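PDB 3L4L: odorant binding protein (AGAP010409-PA), which probably binds small odorant molecules, as other insect proteins of the PBP/GOBP family do, and holds benzaldehyde here. Local coordinates for residues K88-I93 with Y101-C106; F41-G46 with D95-A100. All blocks are in the same frame, centred on the assembly; numbering follows the deposited sequence. Where two conformers were deposited one is given.

Following the chain from its N terminus, the first segment met is 41-46 in helix 36-48, which meets its partner 95-100 only after 48 intervening residues; contact 2 thus closes a long loop that includes a two-stranded hairpin and two further helices. Contact 1 closes a short one, folding the turn 88-93 back onto 101-106 in the later turns of the same helix, 96-105. Because 88-93 lies inside the long loop and 101-106 beyond it, the two contacts cross. Helix 96-105 is shared: R99 in 95-100 is probably hydrogen-bonded to I93 O of contact 1, F104 packs on V42, and both contacts touch the benzaldehyde.

Contact 1 (K88-I93 with Y101-C106); sequences KNLETI and YSAFQC. With HBX (benzaldehyde), chain B.
The F104 ring presents its edge to the bound benzaldehyde, whose C4 lies in the plane of the phenyl group; F104 CD2 is 3.9 Å from ligand atom C5. Elsewhere the same ring meets F32 almost at right angles. The Y101 ring meets H39, and the Y101 hydroxyl is hydrogen-bonded to F32 O. An aromatic residue suits position 104, where a flat hydrocarbon ring can border an aromatic ligand.

On the other side of the helix, K88 carries the contact with the preceding turn. Bends at chi2 (-138°) and chi3 (96°) lead its chain past the S102 hydroxyl, K88 CD lying 3.3 Å from S102 OG, so that NZ reaches the S102 carbonyl. This hydrogen bond, K88 NZ to S102 O, is 3.0 Å long, with the donor tilted 23° from the carbonyl plane. A cation would probably be favoured beside the carbonyls of a helix's last turns. The long aliphatic stem also serves, K88 CD packing 3.6 Å from C106 SG. Deeper in, L90 CD1 rests 3.8 Å from A103 CB, a branched tip against a small methyl, and I93 CD1 abuts S102 CB. T92 steadies the turn: its backbone N and its OG1 both bond to N89 O.

Helix 75-86 backs this packing, with L85 touching L90, A103 and C106, and the C84-C106 disulfide ties helix 75-86 to segment 101-106; Y101 and F104 face V42 of helix 36-48.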
loop_
_atom_site.group_PDB
_atom_site.type_symbol
_atom_site.label_atom_id
_atom_site.label_comp_id
_atom_site.label_asym_id
_atom_site.label_seq_id
_atom_site.Cartn_x
_atom_site.Cartn_y
_atom_site.Cartn_z
ATOM N N LYS A 88 -13.311 -2.963 -4.337
ATOM C CA LYS A 88 -12.272 -3.339 -5.298
ATOM C C LYS A 88 -12.270 -4.829 -5.613
ATOM O O LYS A 88 -11.551 -5.273 -6.506
ATOM C CB LYS A 88 -10.895 -2.934 -4.791
ATOM C CG LYS A 88 -10.860 -1.542 -4.252
ATOM C CD LYS A 88 -9.625 -0.834 -4.677
ATOM C CE LYS A 88 -9.886 -0.008 -5.905
ATOM N NZ LYS A 88 -8.977 1.150 -5.848
ATOM N N ASN A 89 -13.054 -5.600 -4.869
ATOM C CA ASN A 89 -13.208 -7.021 -5.161
ATOM C C ASN A 89 -11.838 -7.695 -5.281
ATOM O O ASN A 89 -11.563 -8.438 -6.227
ATOM C CB ASN A 89 -14.008 -7.183 -6.450
ATOM C CG ASN A 89 -15.288 -6.359 -6.446
ATOM O OD1 ASN A 89 -16.156 -6.550 -5.595
ATOM N ND2 ASN A 89 -15.408 -5.438 -7.402
ATOM N N LEU A 90 -10.982 -7.415 -4.307
ATOM C CA LEU A 90 -9.586 -7.827 -4.345
ATOM C C LEU A 90 -9.408 -9.329 -4.517
ATOM O O LEU A 90 -8.465 -9.773 -5.163
ATOM C CB LEU A 90 -8.869 -7.384 -3.065
ATOM C CG LEU A 90 -8.886 -5.884 -2.769
ATOM C CD1 LEU A 90 -8.298 -5.630 -1.391
ATOM C CD2 LEU A 90 -8.135 -5.111 -3.849
ATOM N N GLU A 91 -10.303 -10.104 -3.919
ATOM C CA GLU A 91 -10.234 -11.559 -3.959
ATOM C C GLU A 91 -10.434 -12.097 -5.373
ATOM O O GLU A 91 -10.226 -13.278 -5.629
ATOM C CB GLU A 91 -11.282 -12.166 -3.018
ATOM C CG GLU A 91 -12.710 -12.146 -3.559
ATOM C CD GLU A 91 -13.429 -10.815 -3.353
ATOM O OE1 GLU A 91 -14.600 -10.708 -3.776
ATOM O OE2 GLU A 91 -12.836 -9.880 -2.770
ATOM N N THR A 92 -10.863 -11.226 -6.284
ATOM C CA THR A 92 -11.095 -11.625 -7.674
ATOM C C THR A 92 -9.937 -11.222 -8.577
ATOM O O THR A 92 -9.904 -11.570 -9.758
ATOM C CB THR A 92 -12.383 -11.005 -8.248
ATOM O OG1 THR A 92 -12.135 -9.647 -8.632
ATOM C CG2 THR A 92 -13.505 -11.060 -7.234
ATOM N N ILE A 93 -8.994 -10.473 -8.028
ATOM C CA ILE A 93 -7.816 -10.085 -8.792
ATOM C C ILE A 93 -6.739 -11.155 -8.627
ATOM O O ILE A 93 -6.173 -11.316 -7.548
ATOM C CB ILE A 93 -7.271 -8.729 -8.322
ATOM C CG1 ILE A 93 -8.344 -7.646 -8.481
ATOM C CG2 ILE A 93 -6.017 -8.355 -9.103
ATOM C CD1 ILE A 93 -7.926 -6.315 -7.914
ATOM N N TYR A 101 -1.704 -3.263 -5.463
ATOM C CA TYR A 101 -1.756 -1.895 -5.969
ATOM C C TYR A 101 -3.182 -1.346 -5.958
ATOM O O TYR A 101 -3.422 -0.190 -5.604
ATOM C CB TYR A 101 -1.174 -1.843 -7.377
ATOM C CG TYR A 101 -1.040 -0.458 -7.944
ATOM C CD1 TYR A 101 -2.000 0.050 -8.812
ATOM C CD2 TYR A 101 0.057 0.339 -7.631
ATOM C CE1 TYR A 101 -1.872 1.309 -9.350
ATOM C CE2 TYR A 101 0.194 1.601 -8.165
ATOM C CZ TYR A 101 -0.779 2.082 -9.026
ATOM O OH TYR A 101 -0.658 3.343 -9.565
ATOM N N SER A 102 -4.138 -2.188 -6.329
ATOM C CA SER A 102 -5.533 -1.788 -6.292
ATOM C C SER A 102 -5.970 -1.430 -4.867
ATOM O O SER A 102 -6.664 -0.434 -4.656
ATOM C CB SER A 102 -6.425 -2.876 -6.897
ATOM O OG SER A 102 -7.790 -2.510 -6.801
ATOM N N ALA A 103 -5.537 -2.220 -3.888
ATOM C CA ALA A 103 -5.881 -1.956 -2.490
ATOM C C ALA A 103 -5.236 -0.652 -2.032
ATOM O O ALA A 103 -5.848 0.145 -1.320
ATOM C CB ALA A 103 -5.428 -3.109 -1.600
ATOM N N PHE A 104 -3.992 -0.449 -2.448
ATOM C CA PHE A 104 -3.259 0.765 -2.126
ATOM C C PHE A 104 -3.982 2.008 -2.640
ATOM O O PHE A 104 -3.908 3.069 -2.030
ATOM C CB PHE A 104 -1.848 0.718 -2.716
ATOM C CG PHE A 104 -1.098 2.015 -2.568
ATOM C CD1 PHE A 104 -0.883 2.837 -3.664
ATOM C CD2 PHE A 104 -0.631 2.423 -1.325
ATOM C CE1 PHE A 104 -0.208 4.045 -3.529
ATOM C CE2 PHE A 104 0.048 3.629 -1.179
ATOM C CZ PHE A 104 0.258 4.442 -2.282
ATOM N N GLN A 105 -4.670 1.878 -3.767
ATOM C CA GLN A 105 -5.353 3.033 -4.347
ATOM C C GLN A 105 -6.400 3.608 -3.391
ATOM O O GLN A 105 -6.726 4.794 -3.452
ATOM C CB GLN A 105 -5.923 2.704 -5.731
ATOM C CG GLN A 105 -4.826 2.399 -6.762
ATOM C CD GLN A 105 -3.845 3.549 -6.935
ATOM O OE1 GLN A 105 -2.641 3.340 -7.102
ATOM N NE2 GLN A 105 -4.356 4.772 -6.888
ATOM N N CYS A 106 -6.924 2.767 -2.504
ATOM C CA CYS A 106 -7.897 3.230 -1.510
ATOM C C CYS A 106 -7.265 4.170 -0.479
ATOM O O CYS A 106 -7.952 5.010 0.096
ATOM C CB CYS A 106 -8.562 2.047 -0.787
ATOM S SG CYS A 106 -9.863 1.182 -1.730
HETATM C "C1'" HBX B . -0.302 -2.724 -0.899
HETATM O "O1'" HBX B . 0.833 -3.176 -0.937
HETATM C C1 HBX B . -0.601 -1.675 0.093
HETATM C C2 HBX B . -1.915 -1.421 0.480
HETATM C C3 HBX B . -2.166 -0.437 1.428
HETATM C C4 HBX B . -1.112 0.275 1.980
HETATM C C5 HBX B . 0.200 0.019 1.595
HETATM C C6 HBX B . 0.455 -0.959 0.648
#

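Contact 2 (F41-G46 with D95-A100); sequences FVRCIG and DLCERA. With HBX (benzaldehyde), chain B.
Helices 41-46 and 96-100 cross at 72° with their axes 8.2 Å apart, and R43 and A100 bring their CA atoms within 5.1 Å at the crossing. This crossing belongs to the mainly helical, disulfide-braced odorant-binding fold: the C40-C97 bridge joins the same two helices. So close an approach suits the small A100, whose CB sits 3.5 Å from R43 CB. With CG anti to the backbone N (chi1 172°) and the chain extended to NE, R43 runs along the other helix, its CD passing 3.6 Å from L96 O. Farther out R43 NE passes 3.8 Å from L96 CB, the two side chains crossing at a slant, and NH2 ends in a salt bridge with D54.

Where the helices diverge they border the benzaldehyde. A100 CB is 3.6 Å from ligand O1', V42 CG1 lies beside the aldehyde, and G46, having no side chain, lets its CA come 3.7 Å from ring atom C6.

D95 caps the N-terminal end of helix 96-105, aspartate being a natural acceptor for unpaired first-turn amides. Its OD2 takes a weak bond from C97 N and, 2.9 Å away, a nearly straight one from E98 N, which arrives on the anti side, 24° out of the carboxylate plane.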
loop_
_atom_site.group_PDB
_atom_site.type_symbol
_atom_site.label_atom_id
_atom_site.label_comp_id
_atom_site.label_asym_id
_atom_site.label_seq_id
_atom_site.Cartn_x
_atom_site.Cartn_y
_atom_site.Cartn_z
ATOM N N PHE A 41 6.272 -3.417 -6.695
ATOM C CA PHE A 41 7.038 -2.637 -5.735
ATOM C C PHE A 41 6.126 -2.214 -4.576
ATOM O O PHE A 41 6.483 -2.341 -3.401
ATOM C CB PHE A 41 7.647 -1.418 -6.425
ATOM C CG PHE A 41 8.441 -0.529 -5.502
ATOM C CD1 PHE A 41 9.741 -0.858 -5.158
ATOM C CD2 PHE A 41 7.891 0.637 -4.999
ATOM C CE1 PHE A 41 10.477 -0.037 -4.317
ATOM C CE2 PHE A 41 8.613 1.462 -4.153
ATOM C CZ PHE A 41 9.909 1.129 -3.812
ATOM N N VAL A 42 4.939 -1.721 -4.915
ATOM C CA VAL A 42 3.975 -1.319 -3.901
ATOM C C VAL A 42 3.596 -2.492 -2.999
ATOM O O VAL A 42 3.542 -2.352 -1.779
ATOM C CB VAL A 42 2.737 -0.711 -4.534
ATOM C CG1 VAL A 42 1.595 -0.650 -3.518
ATOM C CG2 VAL A 42 3.080 0.664 -5.098
ATOM N N ARG A 43 3.348 -3.650 -3.597
ATOM C CA ARG A 43 3.099 -4.865 -2.818
ATOM C C ARG A 43 4.253 -5.174 -1.863
ATOM O O ARG A 43 4.040 -5.478 -0.688
ATOM C CB ARG A 43 2.884 -6.058 -3.745
ATOM C CG ARG A 43 2.822 -7.380 -3.010
ATOM C CD ARG A 43 2.448 -8.524 -3.927
ATOM N NE ARG A 43 2.481 -9.794 -3.208
ATOM C CZ ARG A 43 3.549 -10.581 -3.127
ATOM N NH1 ARG A 43 4.677 -10.244 -3.743
ATOM N NH2 ARG A 43 3.487 -11.712 -2.442
ATOM N N CYS A 44 5.476 -5.112 -2.374
ATOM C CA CYS A 44 6.654 -5.401 -1.562
ATOM C C CYS A 44 6.747 -4.484 -0.342
ATOM O O CYS A 44 7.027 -4.949 0.760
ATOM C CB CYS A 44 7.932 -5.304 -2.398
ATOM S SG CYS A 44 9.451 -5.668 -1.467
ATOM N N ILE A 45 6.514 -3.188 -0.540
ATOM C CA ILE A 45 6.575 -2.222 0.562
ATOM C C ILE A 45 5.463 -2.492 1.573
ATOM O O ILE A 45 5.670 -2.393 2.781
ATOM C CB ILE A 45 6.396 -0.766 0.070
ATOM C CG1 ILE A 45 7.494 -0.362 -0.924
ATOM C CG2 ILE A 45 6.351 0.195 1.258
ATOM C CD1 ILE A 45 8.880 -0.319 -0.341
ATOM N N GLY A 46 4.272 -2.805 1.073
ATOM C CA GLY A 46 3.151 -3.119 1.943
ATOM C C GLY A 46 3.430 -4.336 2.812
ATOM O O GLY A 46 3.147 -4.343 4.001
ATOM N N ASP A 95 -3.652 -11.604 -10.064
ATOM C CA ASP A 95 -2.268 -11.149 -9.963
ATOM C C ASP A 95 -2.043 -10.432 -8.631
ATOM O O ASP A 95 -2.682 -9.420 -8.347
ATOM C CB ASP A 95 -1.932 -10.230 -11.143
ATOM C CG ASP A 95 -0.497 -9.767 -11.134
ATOM O OD1 ASP A 95 0.264 -10.189 -12.026
ATOM O OD2 ASP A 95 -0.122 -8.986 -10.241
ATOM N N LEU A 96 -1.132 -10.964 -7.822
ATOM C CA LEU A 96 -0.925 -10.475 -6.458
ATOM C C LEU A 96 -0.445 -9.027 -6.392
ATOM O O LEU A 96 -0.791 -8.293 -5.472
ATOM C CB LEU A 96 0.064 -11.377 -5.711
ATOM C CG LEU A 96 -0.375 -12.833 -5.531
ATOM C CD1 LEU A 96 0.644 -13.584 -4.698
ATOM C CD2 LEU A 96 -1.753 -12.910 -4.895
ATOM N N CYS A 97 0.363 -8.620 -7.363
ATOM C CA CYS A 97 0.860 -7.249 -7.389
ATOM C C CYS A 97 -0.251 -6.273 -7.766
ATOM O O CYS A 97 -0.378 -5.203 -7.173
ATOM C CB CYS A 97 2.032 -7.124 -8.360
ATOM S SG CYS A 97 3.412 -8.206 -7.975
ATOM N N GLU A 98 -1.045 -6.640 -8.768
ATOM C CA GLU A 98 -2.174 -5.820 -9.178
ATOM C C GLU A 98 -3.181 -5.688 -8.031
ATOM O O GLU A 98 -3.742 -4.614 -7.804
ATOM C CB GLU A 98 -2.841 -6.406 -10.433
ATOM C CG GLU A 98 -3.899 -5.495 -11.042
ATOM C CD GLU A 98 -4.684 -6.179 -12.146
ATOM O OE1 GLU A 98 -5.809 -5.726 -12.436
ATOM O OE2 GLU A 98 -4.180 -7.177 -12.709
ATOM N N ARG A 99 -3.390 -6.779 -7.298
ATOM C CA ARG A 99 -4.304 -6.766 -6.160
ATOM C C ARG A 99 -3.811 -5.790 -5.101
ATOM O O ARG A 99 -4.587 -4.993 -4.573
ATOM C CB ARG A 99 -4.449 -8.165 -5.555
ATOM C CG ARG A 99 -5.472 -8.256 -4.425
ATOM C CD ARG A 99 -5.395 -9.602 -3.687
ATOM N NE ARG A 99 -5.587 -10.716 -4.608
ATOM C CZ ARG A 99 -5.339 -11.986 -4.306
ATOM N NH1 ARG A 99 -4.883 -12.303 -3.107
ATOM N NH2 ARG A 99 -5.540 -12.940 -5.207
ATOM N N ALA A 100 -2.516 -5.852 -4.795
ATOM C CA ALA A 100 -1.939 -4.986 -3.773
ATOM C C ALA A 100 -2.031 -3.530 -4.205
ATOM O O ALA A 100 -2.398 -2.657 -3.421
ATOM C CB ALA A 100 -0.491 -5.374 -3.491
HETATM C "C1'" HBX B . -0.302 -2.724 -0.899
HETATM O "O1'" HBX B . 0.833 -3.176 -0.937
HETATM C C1 HBX B . -0.601 -1.675 0.093
HETATM C C2 HBX B . -1.915 -1.421 0.480
HETATM C C3 HBX B . -2.166 -0.437 1.428
HETATM C C4 HBX B . -1.112 0.275 1.980
HETATM C C5 HBX B . 0.200 0.019 1.595
HETATM C C6 HBX B . 0.455 -0.959 0.648
#